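Local atomic coordinates of major Capsid Protein VP1 (PDB entry 6Y9I), a protein that forms the pentameric building blocks of the polyomavirus capsid and, as in its relatives, probably carries the sites that engage glycan receptors. Residues L104-K113 and D121-G129; Y25-N33 and E41-I49. One frame throughout, in Å; residues are numbered along the deposited sequence. Where two conformers were deposited one is given.

Interaction 1 (L104-K113 and D121-G129)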
# COMPACT_ATOMS: atom_id res chain seq x y z
N LEU A 104 -10.49 4.38 18.29
CA LEU A 104 -10.70 5.10 17.02
C LEU A 104 -11.83 4.48 16.19
O LEU A 104 -12.13 5.07 15.12
CB LEU A 104 -9.37 5.11 16.25
CG LEU A 104 -8.20 5.75 16.97
CD1 LEU A 104 -6.95 5.62 16.13
CD2 LEU A 104 -8.46 7.22 17.32
N ILE A 105 -12.46 3.37 16.61
CA ILE A 105 -13.66 2.81 15.91
C ILE A 105 -14.91 3.65 16.25
O ILE A 105 -15.88 3.51 15.51
CB ILE A 105 -13.91 1.32 16.19
CG1 ILE A 105 -14.51 1.09 17.59
CG2 ILE A 105 -12.63 0.50 15.97
CD1 ILE A 105 -15.13 -0.28 17.82
N SER A 106 -14.90 4.50 17.28
CA SER A 106 -16.13 5.20 17.75
C SER A 106 -16.79 5.95 16.59
O SER A 106 -16.11 6.76 15.92
CB SER A 106 -15.90 6.16 18.87
OG SER A 106 -17.15 6.74 19.26
N VAL A 107 -18.09 5.72 16.42
CA VAL A 107 -18.93 6.51 15.47
C VAL A 107 -20.06 7.14 16.29
O VAL A 107 -21.11 7.44 15.73
CB VAL A 107 -19.37 5.67 14.26
CG1 VAL A 107 -18.18 5.24 13.41
CG2 VAL A 107 -20.17 4.43 14.62
N HIS A 108 -19.77 7.49 17.55
CA HIS A 108 -20.68 8.29 18.42
C HIS A 108 -19.86 9.38 19.13
O HIS A 108 -20.05 9.63 20.31
CB HIS A 108 -21.46 7.37 19.35
CG HIS A 108 -20.60 6.41 20.08
ND1 HIS A 108 -19.80 6.79 21.13
CD2 HIS A 108 -20.44 5.07 19.94
CE1 HIS A 108 -19.14 5.74 21.58
NE2 HIS A 108 -19.54 4.67 20.89
N LEU A 109 -18.98 10.02 18.38
CA LEU A 109 -18.10 11.10 18.87
C LEU A 109 -18.94 12.32 19.26
O LEU A 109 -19.69 12.86 18.44
CB LEU A 109 -17.06 11.42 17.78
CG LEU A 109 -15.95 10.38 17.58
CD1 LEU A 109 -15.01 10.81 16.47
CD2 LEU A 109 -15.16 10.16 18.84
N LEU A 110 -18.80 12.76 20.51
CA LEU A 110 -19.52 13.94 21.05
C LEU A 110 -19.21 15.16 20.17
O LEU A 110 -18.04 15.38 19.84
CB LEU A 110 -19.10 14.18 22.50
CG LEU A 110 -19.80 13.28 23.51
CD1 LEU A 110 -19.06 13.28 24.84
CD2 LEU A 110 -21.23 13.72 23.70
N GLU A 111 -20.26 15.88 19.79
CA GLU A 111 -20.22 17.13 19.00
C GLU A 111 -19.87 16.85 17.53
O GLU A 111 -19.84 17.83 16.77
CB GLU A 111 -19.26 18.14 19.61
CG GLU A 111 -19.80 18.72 20.90
CD GLU A 111 -18.94 19.82 21.51
OE1 GLU A 111 -18.08 20.36 20.80
OE2 GLU A 111 -19.16 20.13 22.68
N ALA A 112 -19.71 15.60 17.10
CA ALA A 112 -19.12 15.30 15.77
C ALA A 112 -20.22 15.29 14.69
O ALA A 112 -21.33 14.91 14.98
CB ALA A 112 -18.35 14.02 15.79
N LYS A 113 -19.87 15.75 13.50
CA LYS A 113 -20.70 15.73 12.26
C LYS A 113 -21.29 14.33 12.04
O LYS A 113 -20.57 13.32 12.18
CB LYS A 113 -19.82 16.16 11.08
CG LYS A 113 -20.53 16.29 9.74
CD LYS A 113 -19.59 16.71 8.62
CE LYS A 113 -20.13 16.45 7.22
NZ LYS A 113 -21.05 17.52 6.76
N ASP A 121 -30.19 9.61 10.53
CA ASP A 121 -29.82 9.41 11.96
C ASP A 121 -28.65 8.43 11.92
O ASP A 121 -28.75 7.30 12.44
CB ASP A 121 -31.01 8.93 12.80
CG ASP A 121 -30.75 8.92 14.30
OD1 ASP A 121 -29.69 9.49 14.74
OD2 ASP A 121 -31.59 8.34 15.02
N GLY A 122 -27.61 8.87 11.23
CA GLY A 122 -26.45 8.03 10.92
C GLY A 122 -25.46 8.09 12.07
O GLY A 122 -25.67 8.81 13.05
N PRO A 123 -24.31 7.42 11.91
CA PRO A 123 -23.25 7.49 12.89
C PRO A 123 -22.55 8.84 12.75
O PRO A 123 -22.75 9.55 11.76
CB PRO A 123 -22.33 6.34 12.45
CG PRO A 123 -22.44 6.36 10.96
CD PRO A 123 -23.87 6.75 10.68
N SER A 124 -21.73 9.20 13.73
CA SER A 124 -20.80 10.33 13.53
C SER A 124 -19.75 9.91 12.52
O SER A 124 -19.50 8.68 12.33
CB SER A 124 -20.14 10.79 14.81
OG SER A 124 -19.03 9.98 15.11
N GLN A 125 -19.13 10.90 11.88
CA GLN A 125 -17.84 10.67 11.20
C GLN A 125 -16.88 10.24 12.30
O GLN A 125 -16.86 10.84 13.36
CB GLN A 125 -17.33 11.91 10.48
CG GLN A 125 -17.79 12.01 9.05
CD GLN A 125 -17.35 13.34 8.49
OE1 GLN A 125 -16.24 13.80 8.75
NE2 GLN A 125 -18.24 13.97 7.73
N PRO A 126 -16.11 9.16 12.09
CA PRO A 126 -15.11 8.74 13.06
C PRO A 126 -13.83 9.58 12.89
O PRO A 126 -13.74 10.35 11.95
CB PRO A 126 -14.83 7.30 12.64
CG PRO A 126 -14.94 7.39 11.09
CD PRO A 126 -16.11 8.33 10.87
N ILE A 127 -12.87 9.40 13.78
CA ILE A 127 -11.52 9.99 13.61
C ILE A 127 -10.97 9.51 12.25
O ILE A 127 -10.99 8.31 11.97
CB ILE A 127 -10.60 9.65 14.79
CG1 ILE A 127 -11.18 10.12 16.12
CG2 ILE A 127 -9.21 10.21 14.55
CD1 ILE A 127 -11.34 11.62 16.24
N GLU A 128 -10.54 10.47 11.42
CA GLU A 128 -9.85 10.19 10.14
C GLU A 128 -8.98 11.39 9.76
O GLU A 128 -9.00 12.41 10.45
CB GLU A 128 -10.87 9.82 9.07
CG GLU A 128 -11.94 10.87 8.79
CD GLU A 128 -13.05 10.37 7.85
OE1 GLU A 128 -13.17 9.13 7.70
OE2 GLU A 128 -13.76 11.21 7.25
N GLY A 129 -8.27 11.29 8.66
CA GLY A 129 -7.46 12.41 8.14
C GLY A 129 -6.03 12.30 8.61
O GLY A 129 -5.58 11.18 8.90
O HOH W 1 -13.51 7.34 15.80
O HOH W 2 -11.57 5.77 12.21

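Interaction 2 (Y25-N33 and E41-I49). With MG (magnesium ion), chain F.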
# COMPACT_ATOMS: atom_id res chain seq x y z
N TYR A 25 5.30 5.95 29.54
CA TYR A 25 4.25 6.45 28.62
C TYR A 25 4.53 7.92 28.40
O TYR A 25 4.94 8.59 29.38
CB TYR A 25 2.86 6.30 29.23
CG TYR A 25 2.20 5.00 28.88
CD1 TYR A 25 1.80 4.74 27.58
CD2 TYR A 25 1.95 4.04 29.85
CE1 TYR A 25 1.16 3.56 27.25
CE2 TYR A 25 1.32 2.85 29.53
CZ TYR A 25 0.92 2.62 28.23
OH TYR A 25 0.28 1.46 27.89
N LEU A 26 4.36 8.38 27.16
CA LEU A 26 4.17 9.82 26.87
C LEU A 26 2.71 10.02 26.49
O LEU A 26 2.22 9.39 25.52
CB LEU A 26 5.12 10.29 25.77
CG LEU A 26 6.61 10.23 26.14
CD1 LEU A 26 7.48 10.61 24.95
CD2 LEU A 26 6.91 11.14 27.33
N GLU A 27 2.04 10.86 27.26
CA GLU A 27 0.63 11.24 27.00
C GLU A 27 0.65 12.24 25.85
O GLU A 27 1.61 12.99 25.70
CB GLU A 27 -0.00 11.74 28.29
CG GLU A 27 -0.28 10.61 29.26
CD GLU A 27 -1.36 10.85 30.30
OE1 GLU A 27 -1.02 10.80 31.49
OE2 GLU A 27 -2.54 11.01 29.92
N PRO A 28 -0.42 12.28 25.03
CA PRO A 28 -0.45 13.15 23.85
C PRO A 28 -0.55 14.62 24.28
O PRO A 28 -1.20 14.90 25.29
CB PRO A 28 -1.70 12.71 23.10
CG PRO A 28 -2.59 12.15 24.17
CD PRO A 28 -1.66 11.51 25.19
N ARG A 29 0.13 15.50 23.54
CA ARG A 29 0.09 16.98 23.71
C ARG A 29 -0.48 17.61 22.44
O ARG A 29 0.29 18.22 21.64
CB ARG A 29 1.48 17.46 24.14
CG ARG A 29 1.97 16.78 25.41
CD ARG A 29 1.25 17.26 26.63
NE ARG A 29 1.66 16.59 27.85
CZ ARG A 29 0.93 15.72 28.55
NH1 ARG A 29 -0.25 15.31 28.12
NH2 ARG A 29 1.39 15.21 29.66
N MET A 30 -1.80 17.50 22.26
CA MET A 30 -2.48 17.91 21.00
C MET A 30 -2.85 19.40 21.09
O MET A 30 -3.36 19.96 20.10
CB MET A 30 -3.74 17.08 20.73
CG MET A 30 -3.44 15.65 20.33
SD MET A 30 -2.45 15.47 18.83
CE MET A 30 -0.80 15.22 19.49
N GLY A 31 -2.61 20.01 22.26
CA GLY A 31 -2.81 21.45 22.49
C GLY A 31 -3.53 21.69 23.81
O GLY A 31 -3.08 22.54 24.61
N ILE A 32 -4.60 20.93 24.05
CA ILE A 32 -5.25 20.82 25.37
C ILE A 32 -4.51 19.73 26.14
O ILE A 32 -4.79 18.52 25.93
CB ILE A 32 -6.76 20.61 25.25
CG1 ILE A 32 -7.40 21.80 24.51
CG2 ILE A 32 -7.37 20.40 26.62
CD1 ILE A 32 -8.69 21.49 23.82
N ASN A 33 -3.57 20.17 26.96
CA ASN A 33 -2.43 19.34 27.43
C ASN A 33 -2.63 18.96 28.89
O ASN A 33 -1.76 18.29 29.44
CB ASN A 33 -1.11 20.06 27.19
CG ASN A 33 -0.78 20.16 25.73
OD1 ASN A 33 -1.41 19.49 24.90
ND2 ASN A 33 0.22 20.96 25.40
N GLU A 41 -12.45 18.75 29.27
CA GLU A 41 -13.29 17.77 28.54
C GLU A 41 -12.59 17.34 27.24
O GLU A 41 -12.91 16.23 26.75
CB GLU A 41 -14.67 18.34 28.17
N TRP A 42 -11.66 18.15 26.73
CA TRP A 42 -11.02 17.94 25.42
C TRP A 42 -9.54 17.56 25.59
O TRP A 42 -8.81 17.64 24.61
CB TRP A 42 -11.28 19.15 24.53
CG TRP A 42 -12.74 19.23 24.20
CD1 TRP A 42 -13.66 20.11 24.69
CD2 TRP A 42 -13.48 18.28 23.42
NE1 TRP A 42 -14.91 19.79 24.24
CE2 TRP A 42 -14.83 18.68 23.44
CE3 TRP A 42 -13.13 17.15 22.67
CZ2 TRP A 42 -15.81 18.02 22.72
CZ3 TRP A 42 -14.11 16.46 21.99
CH2 TRP A 42 -15.44 16.90 22.01
N TYR A 43 -9.13 17.12 26.79
CA TYR A 43 -7.76 16.61 27.01
C TYR A 43 -7.48 15.53 25.94
O TYR A 43 -8.31 14.63 25.75
CB TYR A 43 -7.61 16.08 28.43
CG TYR A 43 -6.28 15.44 28.70
CD1 TYR A 43 -5.10 16.15 28.49
CD2 TYR A 43 -6.20 14.13 29.14
CE1 TYR A 43 -3.87 15.57 28.73
CE2 TYR A 43 -4.97 13.54 29.38
CZ TYR A 43 -3.81 14.26 29.17
OH TYR A 43 -2.59 13.70 29.39
N GLY A 44 -6.34 15.60 25.28
CA GLY A 44 -5.99 14.60 24.26
C GLY A 44 -6.40 15.01 22.86
O GLY A 44 -6.08 14.25 21.90
N TYR A 45 -7.02 16.18 22.74
CA TYR A 45 -7.47 16.80 21.47
C TYR A 45 -6.87 18.20 21.41
O TYR A 45 -6.36 18.72 22.45
CB TYR A 45 -9.00 16.92 21.38
CG TYR A 45 -9.79 15.63 21.35
CD1 TYR A 45 -10.03 14.90 22.51
CD2 TYR A 45 -10.39 15.20 20.18
CE1 TYR A 45 -10.80 13.74 22.50
CE2 TYR A 45 -11.17 14.07 20.15
CZ TYR A 45 -11.38 13.33 21.31
OH TYR A 45 -12.11 12.19 21.24
N SER A 46 -6.87 18.81 20.22
CA SER A 46 -6.55 20.24 20.06
C SER A 46 -7.81 21.05 20.36
O SER A 46 -8.94 20.46 20.35
CB SER A 46 -6.02 20.57 18.68
OG SER A 46 -7.03 20.45 17.69
N GLU A 47 -7.64 22.35 20.56
CA GLU A 47 -8.75 23.32 20.44
C GLU A 47 -9.23 23.29 18.99
O GLU A 47 -8.47 22.87 18.10
CB GLU A 47 -8.32 24.72 20.85
CG GLU A 47 -9.40 25.76 20.72
CD GLU A 47 -10.61 25.47 21.59
OE1 GLU A 47 -10.68 26.06 22.67
OE2 GLU A 47 -11.47 24.66 21.18
N VAL A 48 -10.45 23.75 18.76
CA VAL A 48 -11.05 23.80 17.39
C VAL A 48 -10.19 24.71 16.50
O VAL A 48 -9.71 25.74 16.99
CB VAL A 48 -12.51 24.25 17.47
CG1 VAL A 48 -13.11 24.34 16.10
CG2 VAL A 48 -13.34 23.34 18.36
N ILE A 49 -10.03 24.35 15.23
CA ILE A 49 -9.29 25.13 14.20
C ILE A 49 -10.20 25.43 13.02
O ILE A 49 -10.85 24.50 12.45
CB ILE A 49 -8.02 24.39 13.75
CG1 ILE A 49 -7.15 23.95 14.92
CG2 ILE A 49 -7.24 25.24 12.78
CD1 ILE A 49 -6.33 22.73 14.62
MG MG F . -2.50 9.91 33.26
O HOH W 3 -4.34 10.99 31.94
O HOH W 4 -3.44 16.53 24.45
O HOH W 5 -4.03 9.51 34.87
O HOH W 6 -0.66 9.39 34.16

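Interaction 1 (L104-K113 and D121-G129)
The loop joining strands 87-98 and 131-138 of the VP1 jelly roll folds back on itself where S124 packs against the type II turn L109-A112 and the backbone of V107. CB of S124 rests on CB of A112 at 3.8 Å, while OG, held between the backbone N and the carbonyl carbon (chi1 83°), is brought within bonding distance of the L109 amide. L109 N donates to that hydroxyl, which in turn donates to Q125 O from above the carbonyl plane, so OG acts as both acceptor and donor. Two backbone bonds flank this insertion: S124 N reaches V107 O at 2.7 Å, and Q125 N meets K113 O at 2.8 Å.

Beyond S124, the apolar groups meet in two patches. CB of V107 lies 3.5 Å from CB of P123, the side chains running side by side, and CG1 of V107 reaches P126 CB. CD1 of L109 touches CD1 of I127 at 3.8 Å, while L104 crosses the same isoleucine at a slant, its CD2 touching CB and CG2. At the partly exposed end the K113 chain crosses that of Q125 obliquely, CD and CE each 3.2 Å from Q125 NE2; NZ continues to a salt bridge with E270. Near L104 two waters bridge the segments, one of them gripped by L104 O, S106 O and I127 N.

NE2 of H108 and the backbone N of L110 bond to E200 and N150 of a second subunit. Without regular strand pairing, the two arms are joined by a serine hydroxyl, two backbone bonds and bound water, which probably help to fix the path of the loop at the subunit interface.

Interaction 2 (Y25-N33 and E41-I49)
Y43 lays its hydroxyl between E27 and R29, giving OH one bond as donor and one as acceptor. It donates to OE2 of E27 over 2.7 Å, arriving from above the carboxylate, whose plane stands 74° from the ring. NH1 of R29 donates to OH of Y43 at 3.1 Å, with OH lying in the guanidinium plane. CG of Y43 is anti to its backbone N (chi1 175°), which carries the ring out to this pair and past the carbonyls of I32 and N33.

The second anchor is I32. Its CD1 packs on CB of W42 at 3.6 Å and also meets the backbone of E47, and its backbone N bonds to Y45 O at 3.2 Å in the carbonyl plane. A water bridges P28 O, M30 N and I32 O and, weakly, accepts from G44 N. CB and CG of M30 lie against the backbone of G44 and Y45 at the end of the type II turn from W42 to Y45.

Farther out, OE1 of E27 binds a magnesium ion at 2.5 Å; three waters and L183 O of a second subunit also bind the metal, and one of those waters donates to OE2. A salt bridge from NE of R29 to D194 helps position the guanidinium.

Segment 25-33 begins with the last residues of strand 8-26, beside strand 68-73, whereas 41-49 runs along strand 272-291, where G44 and S46 make backbone bonds to G276 and Y274. M30 and W42 reach strand 252-265 through I260 and M264.

From the N terminus, the chain leaves strand 8-26 and doubles back so that 25-33 meets 41-49; interaction 2 therefore closes a short loop ahead of strand 68-73. Only after strand 87-98 does interaction 1 close another, bringing 104-113 against 121-129 before strand 131-138. The loops follow in series, neither enclosing the other, with centres about 18 Å apart. They nevertheless touch where the W42 ring of interaction 2 packs against L110 and E111 of interaction 1. Both pack on strands 252-265 and 272-291, so connections distant in sequence converge on the same part of the sheet, and both contact the second subunit.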